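Local coordinates for protein nucleoside diphosphate kinase (PDB 3ZTP) that transfers the gamma-phosphate of ATP to nucleoside diphosphates by a ping-pong mechanism through a phosphorylated enzyme intermediate, probably with magnesium as cofactor, at residues T6-K11 with K22-F27; F40-E45 with I132-S137. All blocks are in the same frame, centred on the assembly; numbering follows the deposited sequence.

Contact 1 (T6-K11 with K22-F27). With SO4 (sulfate ion), chain D.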
loop_
_atom_site.group_PDB
_atom_site.type_symbol
_atom_site.label_atom_id
_atom_site.label_comp_id
_atom_site.label_asym_id
_atom_site.label_seq_id
_atom_site.Cartn_x
_atom_site.Cartn_y
_atom_site.Cartn_z
ATOM N N THR A 6 -6.758 -5.543 18.069
ATOM C CA THR A 6 -6.951 -4.146 18.405
ATOM C C THR A 6 -5.940 -3.331 17.628
ATOM O O THR A 6 -4.920 -3.860 17.179
ATOM C CB THR A 6 -6.848 -3.911 19.928
ATOM O OG1 THR A 6 -7.261 -2.577 20.169
ATOM C CG2 THR A 6 -5.426 -4.095 20.469
ATOM N N LEU A 7 -6.219 -2.050 17.438
ATOM C CA LEU A 7 -5.301 -1.163 16.725
ATOM C C LEU A 7 -4.594 -0.269 17.723
ATOM O O LEU A 7 -5.257 0.348 18.565
ATOM C CB LEU A 7 -6.070 -0.294 15.736
ATOM C CG LEU A 7 -5.135 0.565 14.868
ATOM C CD1 LEU A 7 -4.557 -0.218 13.708
ATOM C CD2 LEU A 7 -5.787 1.851 14.392
ATOM N N ILE A 8 -3.271 -0.153 17.600
ATOM C CA ILE A 8 -2.547 0.921 18.272
ATOM C C ILE A 8 -1.975 1.881 17.247
ATOM O O ILE A 8 -1.633 1.499 16.119
ATOM C CB ILE A 8 -1.430 0.431 19.221
ATOM C CG1 ILE A 8 -0.383 -0.419 18.482
ATOM C CG2 ILE A 8 -2.034 -0.320 20.387
ATOM C CD1 ILE A 8 0.923 -0.616 19.250
ATOM N N ILE A 9 -1.882 3.151 17.641
ATOM C CA ILE A 9 -1.130 4.145 16.854
ATOM C C ILE A 9 -0.158 4.835 17.791
ATOM O O ILE A 9 -0.576 5.403 18.803
ATOM C CB ILE A 9 -2.017 5.203 16.185
ATOM C CG1 ILE A 9 -3.096 4.517 15.355
ATOM C CG2 ILE A 9 -1.147 6.089 15.322
ATOM C CD1 ILE A 9 -4.106 5.506 14.746
ATOM N N VAL A 10 1.124 4.797 17.436
ATOM C CA VAL A 10 2.155 5.544 18.163
ATOM C C VAL A 10 2.124 6.957 17.622
ATOM O O VAL A 10 2.308 7.169 16.410
ATOM C CB VAL A 10 3.525 4.887 18.009
ATOM C CG1 VAL A 10 4.618 5.695 18.710
ATOM C CG2 VAL A 10 3.472 3.455 18.537
ATOM N N LYS A 11 1.826 7.908 18.493
ATOM C CA LYS A 11 1.517 9.274 18.103
ATOM C C LYS A 11 2.796 10.083 17.895
ATOM O O LYS A 11 3.898 9.664 18.268
ATOM C CB LYS A 11 0.619 9.926 19.157
ATOM C CG LYS A 11 -0.679 9.210 19.405
ATOM C CD LYS A 11 -1.570 9.951 20.400
ATOM C CE LYS A 11 -2.963 9.376 20.509
ATOM N NZ LYS A 11 -3.776 10.029 21.547
ATOM N N LYS A 22 10.762 0.797 21.763
ATOM C CA LYS A 22 10.462 0.392 23.126
ATOM C C LYS A 22 8.975 0.062 23.279
ATOM O O LYS A 22 8.599 -0.890 23.964
ATOM C CB LYS A 22 10.849 1.487 24.115
ATOM C CG LYS A 22 12.348 1.737 24.183
ATOM C CD LYS A 22 12.673 2.733 25.286
ATOM C CE LYS A 22 14.189 2.998 25.431
ATOM N NZ LYS A 22 14.714 3.803 24.304
ATOM N N ILE A 23 8.114 0.826 22.614
ATOM C CA ILE A 23 6.685 0.570 22.693
ATOM C C ILE A 23 6.331 -0.755 22.012
ATOM O O ILE A 23 5.603 -1.575 22.571
ATOM C CB ILE A 23 5.913 1.744 22.116
ATOM C CG1 ILE A 23 6.071 2.951 23.039
ATOM C CG2 ILE A 23 4.447 1.391 21.945
ATOM C CD1 ILE A 23 5.521 4.249 22.458
ATOM N N LEU A 24 6.845 -0.988 20.799
ATOM C CA LEU A 24 6.588 -2.255 20.135
ATOM C C LEU A 24 7.122 -3.421 20.952
ATOM O O LEU A 24 6.447 -4.448 21.088
ATOM C CB LEU A 24 7.161 -2.278 18.718
ATOM C CG LEU A 24 6.508 -1.293 17.762
ATOM C CD1 LEU A 24 7.199 -1.357 16.414
ATOM C CD2 LEU A 24 4.996 -1.572 17.592
ATOM N N ASP A 25 8.328 -3.278 21.508
ATOM C CA ASP A 25 8.928 -4.320 22.329
ATOM C C ASP A 25 7.988 -4.693 23.472
ATOM O O ASP A 25 7.777 -5.871 23.777
ATOM C CB ASP A 25 10.288 -3.865 22.883
ATOM C CG ASP A 25 10.980 -4.946 23.664
ATOM O OD1 ASP A 25 11.064 -6.080 23.206
ATOM O OD2 ASP A 25 11.430 -4.657 24.794
ATOM N N ARG A 26 7.416 -3.688 24.132
ATOM C CA ARG A 26 6.547 -3.972 25.243
ATOM C C ARG A 26 5.370 -4.864 24.830
ATOM O O ARG A 26 5.031 -5.837 25.496
ATOM C CB ARG A 26 6.014 -2.679 25.849
ATOM C CG ARG A 26 4.974 -2.882 26.954
ATOM C CD ARG A 26 5.545 -3.693 28.161
ATOM N NE ARG A 26 4.625 -3.576 29.286
ATOM C CZ ARG A 26 4.510 -2.480 30.024
ATOM N NH1 ARG A 26 5.352 -1.473 29.852
ATOM N NH2 ARG A 26 3.601 -2.429 30.962
ATOM N N PHE A 27 4.718 -4.531 23.718
ATOM C CA PHE A 27 3.568 -5.333 23.314
ATOM C C PHE A 27 3.962 -6.742 22.899
ATOM O O PHE A 27 3.243 -7.676 23.144
ATOM C CB PHE A 27 2.756 -4.622 22.223
ATOM C CG PHE A 27 2.013 -3.427 22.754
ATOM C CD1 PHE A 27 0.976 -3.609 23.633
ATOM C CD2 PHE A 27 2.392 -2.154 22.425
ATOM C CE1 PHE A 27 0.296 -2.524 24.171
ATOM C CE2 PHE A 27 1.715 -1.081 22.935
ATOM C CZ PHE A 27 0.669 -1.264 23.808
HETATM S S SO4 D . -6.744 8.847 21.081
HETATM O O1 SO4 D . -5.984 8.232 22.163
HETATM O O2 SO4 D . -7.987 8.102 20.885
HETATM O O3 SO4 D . -7.141 10.217 21.394
HETATM O O4 SO4 D . -5.954 8.891 19.881
#

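Contact 2 (F40-E45 with I132-S137)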
loop_
_atom_site.group_PDB
_atom_site.type_symbol
_atom_site.label_atom_id
_atom_site.label_comp_id
_atom_site.label_asym_id
_atom_site.label_seq_id
_atom_site.Cartn_x
_atom_site.Cartn_y
_atom_site.Cartn_z
ATOM N N PHE A 40 2.955 5.855 8.364
ATOM C CA PHE A 40 2.230 6.628 7.385
ATOM C C PHE A 40 2.011 8.014 7.966
ATOM O O PHE A 40 2.374 8.280 9.120
ATOM C CB PHE A 40 0.896 5.943 7.012
ATOM C CG PHE A 40 -0.078 5.905 8.131
ATOM C CD1 PHE A 40 0.032 4.947 9.121
ATOM C CD2 PHE A 40 -1.088 6.873 8.239
ATOM C CE1 PHE A 40 -0.842 4.935 10.207
ATOM C CE2 PHE A 40 -1.988 6.833 9.314
ATOM C CZ PHE A 40 -1.840 5.873 10.295
ATOM N N ARG A 41 1.429 8.902 7.172
ATOM C CA ARG A 41 1.105 10.245 7.634
ATOM C C ARG A 41 -0.360 10.524 7.341
ATOM O O ARG A 41 -0.789 10.505 6.177
ATOM C CB ARG A 41 1.988 11.256 6.937
ATOM C CG ARG A 41 1.567 12.687 7.217
ATOM C CD ARG A 41 2.651 13.429 7.872
ATOM N NE ARG A 41 2.272 14.801 8.196
ATOM C CZ ARG A 41 3.145 15.786 8.247
ATOM N NH1 ARG A 41 4.430 15.545 8.005
ATOM N NH2 ARG A 41 2.736 16.999 8.569
ATOM N N PHE A 42 -1.153 10.745 8.374
ATOM C CA PHE A 42 -2.522 11.213 8.186
ATOM C C PHE A 42 -2.498 12.601 7.545
ATOM O O PHE A 42 -1.801 13.504 8.042
ATOM C CB PHE A 42 -3.219 11.421 9.540
ATOM C CG PHE A 42 -3.780 10.196 10.196
ATOM C CD1 PHE A 42 -4.823 9.481 9.632
ATOM C CD2 PHE A 42 -3.321 9.813 11.441
ATOM C CE1 PHE A 42 -5.382 8.400 10.273
ATOM C CE2 PHE A 42 -3.880 8.718 12.086
ATOM C CZ PHE A 42 -4.910 8.008 11.502
ATOM N N THR A 43 -3.289 12.779 6.488
ATOM C CA THR A 43 -3.709 14.139 6.132
ATOM C C THR A 43 -4.677 14.637 7.207
ATOM O O THR A 43 -5.256 13.848 7.937
ATOM C CB THR A 43 -4.451 14.166 4.796
ATOM O OG1 THR A 43 -5.642 13.388 4.931
ATOM C CG2 THR A 43 -3.591 13.585 3.693
ATOM N N PRO A 44 -4.871 15.952 7.311
ATOM C CA PRO A 44 -5.869 16.427 8.261
ATOM C C PRO A 44 -7.254 15.829 7.998
ATOM O O PRO A 44 -7.969 15.480 8.938
ATOM C CB PRO A 44 -5.840 17.954 8.049
ATOM C CG PRO A 44 -4.426 18.235 7.625
ATOM C CD PRO A 44 -4.078 17.049 6.737
ATOM N N GLU A 45 -7.626 15.676 6.740
ATOM C CA GLU A 45 -8.909 15.121 6.408
ATOM C C GLU A 45 -9.049 13.675 6.908
ATOM O O GLU A 45 -10.065 13.304 7.497
ATOM C CB GLU A 45 -9.087 15.194 4.895
ATOM C CG GLU A 45 -9.109 16.636 4.309
ATOM C CD GLU A 45 -7.805 17.465 4.489
ATOM O OE1 GLU A 45 -6.666 16.974 4.259
ATOM O OE2 GLU A 45 -7.938 18.658 4.843
ATOM N N ILE A 132 -9.123 -0.575 12.537
ATOM C CA ILE A 132 -8.231 -1.462 11.783
ATOM C C ILE A 132 -8.482 -1.293 10.298
ATOM O O ILE A 132 -7.519 -1.121 9.550
ATOM C CB ILE A 132 -8.410 -2.907 12.223
ATOM C CG1 ILE A 132 -7.867 -3.080 13.643
ATOM C CG2 ILE A 132 -7.698 -3.838 11.263
ATOM C CD1 ILE A 132 -8.211 -4.428 14.277
ATOM N N CYS A 133 -9.734 -1.337 9.854
ATOM C CA CYS A 133 -10.043 -1.168 8.438
ATOM C C CYS A 133 -9.680 0.222 7.928
ATOM O O CYS A 133 -9.386 0.400 6.739
ATOM C CB CYS A 133 -11.523 -1.445 8.188
ATOM S SG CYS A 133 -11.936 -3.205 8.264
ATOM N N PHE A 134 -9.706 1.220 8.787
ATOM C CA PHE A 134 -9.357 2.542 8.318
ATOM C C PHE A 134 -7.898 2.591 7.868
ATOM O O PHE A 134 -7.556 3.285 6.903
ATOM C CB PHE A 134 -9.605 3.609 9.380
ATOM C CG PHE A 134 -9.702 4.983 8.805
ATOM C CD1 PHE A 134 -8.589 5.761 8.561
ATOM C CD2 PHE A 134 -10.931 5.454 8.421
ATOM C CE1 PHE A 134 -8.711 7.018 7.976
ATOM C CE2 PHE A 134 -11.062 6.717 7.842
ATOM C CZ PHE A 134 -9.943 7.485 7.611
ATOM N N ILE A 135 -7.027 1.878 8.573
ATOM C CA ILE A 135 -5.589 1.968 8.358
ATOM C C ILE A 135 -5.045 0.845 7.474
ATOM O O ILE A 135 -4.151 1.068 6.672
ATOM C CB ILE A 135 -4.850 1.932 9.726
ATOM C CG1 ILE A 135 -5.346 3.065 10.637
ATOM C CG2 ILE A 135 -3.330 1.989 9.542
ATOM C CD1 ILE A 135 -5.222 4.465 10.039
ATOM N N PHE A 136 -5.587 -0.362 7.648
ATOM C CA PHE A 136 -5.049 -1.568 7.020
ATOM C C PHE A 136 -6.117 -2.337 6.281
ATOM O O PHE A 136 -7.153 -2.650 6.863
ATOM C CB PHE A 136 -4.484 -2.540 8.087
ATOM C CG PHE A 136 -3.262 -2.041 8.809
ATOM C CD1 PHE A 136 -2.044 -1.956 8.173
ATOM C CD2 PHE A 136 -3.360 -1.658 10.123
ATOM C CE1 PHE A 136 -0.922 -1.512 8.859
ATOM C CE2 PHE A 136 -2.234 -1.250 10.832
ATOM C CZ PHE A 136 -1.036 -1.154 10.195
ATOM N N SER A 137 -5.828 -2.731 5.049
ATOM C CA SER A 137 -6.696 -3.688 4.367
ATOM C C SER A 137 -6.393 -5.095 4.855
ATOM O O SER A 137 -5.343 -5.369 5.466
ATOM C CB SER A 137 -6.460 -3.659 2.869
ATOM O OG SER A 137 -5.209 -4.232 2.567
#

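Contact 1 (T6-K11 with K22-F27)
I8 and F27 lie alongside each other, pointing opposite ways, where helix 20-29 covers strand 3-10, a central strand of the ferredoxin-like sheet. CD1 of I8 meets the F27 ring obliquely at its CD2-CE2 side, with I8 CD1 3.8 Å from F27 CE2. The isoleucine holds CG1 between its backbone N and carbonyl carbon (chi1 59°), and from there CD1 extends toward the helix. I8 CD1 also lies 4.5 Å from L24 CD2, at the limit of contact. V10 and I23 instead meet end on, both valine methyls engaged: V10 CG1 sits 4.1 Å from I23 CD1, while V10 CG2 meets I23 CG2. The helix and strand segments run nearly antiparallel, at 157°, with axes 10.6 Å apart. The alternation of the strand sends I8 and V10 to the helix and L7 and I9 to the other side of the sheet. F27 also packs on L77, I119, I89 and I90, and L24 meets L24 of the second subunit, so the helix joins the core to a subunit interface.

K11, just past the strand and predicted to bind ATP, takes no part in this apolar packing. Its chain, extended beyond CG, brings NZ to a sulfate, probably from the crystallisation liquor, where K11 NZ makes weak hydrogen bonds to sulfate O1 (2.9 Å) and O4 (3.0 Å). K11 NZ also bonds to OD1 of N117, and the anion is bonded by Y51 OH and H120 ND1 as well. A methionine here would probably leave the sulfate without this positive charge and N117 OD1 without its donor. The chemistry thus divides: between these segments the contact is purely apolar, while K11, at the N-cap of the next helix, offers its ammonium to an anion site, consistent with phosphate binding.

Contact 2 (F40-E45 with I132-S137)
The backbones bearing F40 and F42 on one side and F134 and I135 on the other stay well apart: the nearest pair of CA atoms, those of F40 and I135, is 9.2 Å apart, and side chains span the interval. Within the ferredoxin-like fold of the NDK family, this joins the chain leaving strand 33-40, just before helix 44-50, to the C-terminal end of helix 125-135. I135, modelled in two conformers of which one is described, crosses both F40 and F42 at about a right angle. I135 CD1 approaches the two rings obliquely, 3.7 Å from F40 CZ and 3.8 Å from F42 CZ, while I135 CG2 lies 3.9 Å from F40 CE1. F134 adds a looser touch, its CE1 meeting the edge of the F42 ring near that ring's plane, 4.3 Å from F42 CE1. L139 of the third subunit packs on F40, F134 and I135, and C133, also modelled in two conformers, is disulfide-linked to C133 of that subunit. Within 40-45 the two rings also pack on each other: a chi1 of 67° turns F40 so that its CE2 sits over the centre of the F42 ring, 3.6 Å above its plane.

Strand 3-10 ties the contacts together through its two sides. I8 and V10 serve contact 1, while L7 and I9 reach contact 2, whose centre lies about 16 Å from that of contact 1. L7 does most of the joining, with CD1 3.8 Å from F136 CE2 and CB 3.9 Å from I132 CG1; I9 CD1 lies 4.2 Å from F42 CZ. Both contacts approach the predicted phosphohistidine, H120: the side chain of I8 is about 6 Å from that of H120, and the side chain of F42 about 8 Å from those of H120 and K11. The strand, with apolar packing on both faces, leads into K11, which shares the sulfate with H120, consistent with a phosphate site.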